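Local coordinates for protein serine protease pet (Escherichia coli, PDB 4OM9) that acts as a secreted serine protease and enterotoxin of enteroaggregative E. coli, probably cleaving alpha-fodrin in host cells, at residues Val465-Asn470 with Leu483-Asp488. Residues are numbered along the deposited sequence; the frame is centred on the assembly and turned at random.
Sequences VNNQNN and LEHHLD
The backbone oxygen of Val-465 takes the N-H of a histidine side chain: ND1 of His-485 donates to Val-465 O over 2.7 Å, and CA of His-485 lends the same oxygen a weaker C-H contact. This is a worked example of how a parallel beta-helix, the fold of the autotransporter passenger stalk, can keep two successive coils joined where a strand runs out into a turn. One step earlier the pairing is still the regular parallel kind, Val-465 N donating to Glu-484 O at 3.0 Å. At the next step the imidazole takes over. A chi1 of -180° carries the ring of His-485 away from its own backbone N and across to the carbonyl of Val-465, whose oxygen it receives at its edge, close to the ring plane. NE2 is bonded to Ala-494 O; both ring nitrogens are thus engaged, which fixes the ring's rotation and is consistent with a doubly protonated, positively charged imidazole. Asn-467 adds a flat neighbour: its amide plane lies only 10° from that of the ring, with OD1, buried and without a partner in the model, set obliquely 3.2 Å from CE1 of His-485. CG2 of Val-465 makes an apolar contact with CD1 of Leu-483 at 4.0 Å on the inward side, where Leu-496 also packs, while the Leu-487 methyls pack against backbone oxygens of the turn, CD1 being 3.7 Å from Asn-467 O. The turn is braced from within by Asn-467, whose ND2 donates almost straight (175°) to Asn-469 O at 2.8 Å, the acceptor lying in the amide plane.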
ATOM      1  N   VAL A 465     -14.831  -5.357 -12.624  1.00 29.78           N
ATOM      2  CA  VAL A 465     -15.072  -6.123 -11.410  1.00 29.05           C
ATOM      3  C   VAL A 465     -16.401  -5.702 -10.866  1.00 30.26           C
ATOM      4  O   VAL A 465     -16.549  -4.569 -10.418  1.00 30.50           O
ATOM      5  CB  VAL A 465     -14.001  -5.893 -10.336  1.00 31.45           C
ATOM      6  CG1 VAL A 465     -14.265  -6.797  -9.140  1.00 29.36           C
ATOM      7  CG2 VAL A 465     -12.615  -6.099 -10.911  1.00 27.88           C
ATOM      8  N   ASN A 466     -17.383  -6.589 -10.917  1.00 28.68           N
ATOM      9  CA  ASN A 466     -18.743  -6.177 -10.595  1.00 31.34           C
ATOM     10  C   ASN A 466     -19.376  -7.002  -9.491  1.00 28.97           C
ATOM     11  O   ASN A 466     -20.528  -7.382  -9.572  1.00 31.12           O
ATOM     12  CB  ASN A 466     -19.621  -6.195 -11.857  1.00 28.58           C
ATOM     13  CG  ASN A 466     -19.634  -7.518 -12.535  1.00 31.37           C
ATOM     14  OD1 ASN A 466     -19.043  -8.481 -12.035  1.00 33.11           O
ATOM     15  ND2 ASN A 466     -20.315  -7.602 -13.689  1.00 29.90           N
ATOM     16  N   ASN A 467     -18.608  -7.255  -8.443  1.00 29.81           N
ATOM     17  CA  ASN A 467     -19.166  -7.774  -7.206  1.00 34.75           C
ATOM     18  C   ASN A 467     -20.376  -6.973  -6.693  1.00 35.73           C
ATOM     19  O   ASN A 467     -20.439  -5.734  -6.816  1.00 33.06           O
ATOM     20  CB  ASN A 467     -18.087  -7.796  -6.138  1.00 31.39           C
ATOM     21  CG  ASN A 467     -17.460  -6.443  -5.942  1.00 32.16           C
ATOM     22  OD1 ASN A 467     -16.811  -5.919  -6.851  1.00 29.29           O
ATOM     23  ND2 ASN A 467     -17.648  -5.858  -4.750  1.00 29.36           N
ATOM     24  N   GLN A 468     -21.329  -7.689  -6.106  1.00 39.06           N
ATOM     25  CA  GLN A 468     -22.538  -7.076  -5.580  1.00 43.18           C
ATOM     26  C   GLN A 468     -22.502  -7.021  -4.054  1.00 45.04           C
ATOM     27  O   GLN A 468     -23.377  -6.435  -3.411  1.00 47.60           O
ATOM     28  CB  GLN A 468     -23.767  -7.841  -6.059  1.00 46.06           C
ATOM     29  CG  GLN A 468     -23.902  -7.892  -7.576  1.00 44.30           C
ATOM     30  CD  GLN A 468     -25.191  -8.561  -8.025  1.00 56.24           C
ATOM     31  OE1 GLN A 468     -25.191  -9.719  -8.443  1.00 60.38           O
ATOM     32  NE2 GLN A 468     -26.300  -7.833  -7.935  1.00 58.28           N
ATOM     33  N   ASN A 469     -21.485  -7.650  -3.480  1.00 43.60           N
ATOM     34  CA  ASN A 469     -21.313  -7.646  -2.046  1.00 42.56           C
ATOM     35  C   ASN A 469     -19.898  -7.261  -1.727  1.00 41.56           C
ATOM     36  O   ASN A 469     -19.072  -7.121  -2.633  1.00 38.69           O
ATOM     37  CB  ASN A 469     -21.626  -9.010  -1.441  1.00 45.23           C
ATOM     38  CG  ASN A 469     -22.839  -9.660  -2.064  1.00 55.40           C
ATOM     39  OD1 ASN A 469     -22.739 -10.726  -2.691  1.00 60.07           O
ATOM     40  ND2 ASN A 469     -24.001  -9.028  -1.895  1.00 49.10           N
ATOM     41  N   ASN A 470     -19.634  -7.085  -0.434  1.00 35.95           N
ATOM     42  CA  ASN A 470     -18.314  -6.730   0.044  1.00 32.22           C
ATOM     43  C   ASN A 470     -17.283  -7.730  -0.431  1.00 31.86           C
ATOM     44  O   ASN A 470     -17.413  -8.938  -0.203  1.00 30.18           O
ATOM     45  CB  ASN A 470     -18.290  -6.667   1.567  1.00 32.58           C
ATOM     46  CG  ASN A 470     -18.858  -5.375   2.119  1.00 37.02           C
ATOM     47  OD1 ASN A 470     -19.309  -4.492   1.377  1.00 41.83           O
ATOM     48  ND2 ASN A 470     -18.854  -5.266   3.435  1.00 39.30           N
ATOM     49  N   LEU A 483      -9.998   0.235 -15.252  1.00 32.68           N
ATOM     50  CA  LEU A 483     -10.745  -0.528 -14.258  1.00 31.22           C
ATOM     51  C   LEU A 483     -12.145   0.017 -14.087  1.00 30.22           C
ATOM     52  O   LEU A 483     -12.297   1.210 -13.853  1.00 30.45           O
ATOM     53  CB  LEU A 483     -10.032  -0.494 -12.917  1.00 28.46           C
ATOM     54  CG  LEU A 483     -10.753  -1.124 -11.723  1.00 31.19           C
ATOM     55  CD1 LEU A 483     -10.990  -2.589 -11.939  1.00 27.98           C
ATOM     56  CD2 LEU A 483      -9.928  -0.959 -10.483  1.00 30.63           C
ATOM     57  N   GLU A 484     -13.153  -0.853 -14.174  1.00 28.16           N
ATOM     58  CA  GLU A 484     -14.539  -0.439 -14.030  1.00 28.58           C
ATOM     59  C   GLU A 484     -15.289  -1.228 -12.970  1.00 28.37           C
ATOM     60  O   GLU A 484     -15.293  -2.442 -12.982  1.00 31.53           O
ATOM     61  CB  GLU A 484     -15.283  -0.556 -15.375  1.00 28.94           C
ATOM     62  CG  GLU A 484     -14.688   0.301 -16.463  1.00 31.34           C
ATOM     63  CD  GLU A 484     -15.463   0.264 -17.759  1.00 32.98           C
ATOM     64  OE1 GLU A 484     -16.466  -0.473 -17.844  1.00 32.51           O
ATOM     65  OE2 GLU A 484     -15.061   0.978 -18.706  1.00 39.53           O
ATOM     66  N   HIS A 485     -15.957  -0.534 -12.063  1.00 28.74           N
ATOM     67  CA  HIS A 485     -16.843  -1.188 -11.106  1.00 28.79           C
ATOM     68  C   HIS A 485     -18.271  -0.656 -11.358  1.00 29.48           C
ATOM     69  O   HIS A 485     -18.730   0.219 -10.647  1.00 29.98           O
ATOM     70  CB  HIS A 485     -16.345  -0.914  -9.681  1.00 28.79           C
ATOM     71  CG  HIS A 485     -17.163  -1.533  -8.593  1.00 29.00           C
ATOM     72  ND1 HIS A 485     -17.592  -2.841  -8.624  1.00 28.76           N
ATOM     73  CD2 HIS A 485     -17.593  -1.031  -7.412  1.00 29.53           C
ATOM     74  CE1 HIS A 485     -18.261  -3.114  -7.522  1.00 29.15           C
ATOM     75  NE2 HIS A 485     -18.276  -2.032  -6.767  1.00 29.64           N
ATOM     76  N   HIS A 486     -18.934  -1.164 -12.407  1.00 29.58           N
ATOM     77  CA  HIS A 486     -20.265  -0.705 -12.837  1.00 32.68           C
ATOM     78  C   HIS A 486     -21.383  -1.685 -12.493  1.00 35.81           C
ATOM     79  O   HIS A 486     -21.289  -2.886 -12.768  1.00 33.35           O
ATOM     80  CB  HIS A 486     -20.301  -0.477 -14.342  1.00 30.50           C
ATOM     81  CG  HIS A 486     -19.332   0.549 -14.838  1.00 30.50           C
ATOM     82  ND1 HIS A 486     -19.196   0.846 -16.171  1.00 30.79           N
ATOM     83  CD2 HIS A 486     -18.465   1.351 -14.170  1.00 31.14           C
ATOM     84  CE1 HIS A 486     -18.286   1.803 -16.317  1.00 30.99           C
ATOM     85  NE2 HIS A 486     -17.827   2.120 -15.121  1.00 33.00           N
ATOM     86  N   LEU A 487     -22.458  -1.175 -11.912  1.00 37.03           N
ATOM     87  CA  LEU A 487     -23.648  -1.992 -11.723  1.00 40.04           C
ATOM     88  C   LEU A 487     -24.842  -1.278 -12.337  1.00 41.91           C
ATOM     89  O   LEU A 487     -24.825  -0.056 -12.476  1.00 41.49           O
ATOM     90  CB  LEU A 487     -23.873  -2.302 -10.248  1.00 38.32           C
ATOM     91  CG  LEU A 487     -22.995  -3.465  -9.773  1.00 38.79           C
ATOM     92  CD1 LEU A 487     -23.121  -3.679  -8.299  1.00 34.80           C
ATOM     93  CD2 LEU A 487     -23.420  -4.718 -10.504  1.00 38.61           C
ATOM     94  N   ASP A 488     -25.857  -2.049 -12.726  1.00 47.08           N
ATOM     95  CA  ASP A 488     -27.009  -1.525 -13.461  1.00 48.34           C
ATOM     96  C   ASP A 488     -27.940  -0.706 -12.589  1.00 49.20           C
ATOM     97  O   ASP A 488     -28.643   0.187 -13.067  1.00 50.52           O
ATOM     98  CB  ASP A 488     -27.800  -2.670 -14.098  1.00 50.33           C
ATOM     99  CG  ASP A 488     -27.198  -3.137 -15.401  1.00 57.01           C
ATOM    100  OD1 ASP A 488     -26.317  -2.426 -15.930  1.00 55.24           O
ATOM    101  OD2 ASP A 488     -27.612  -4.205 -15.906  1.00 60.10           O
TER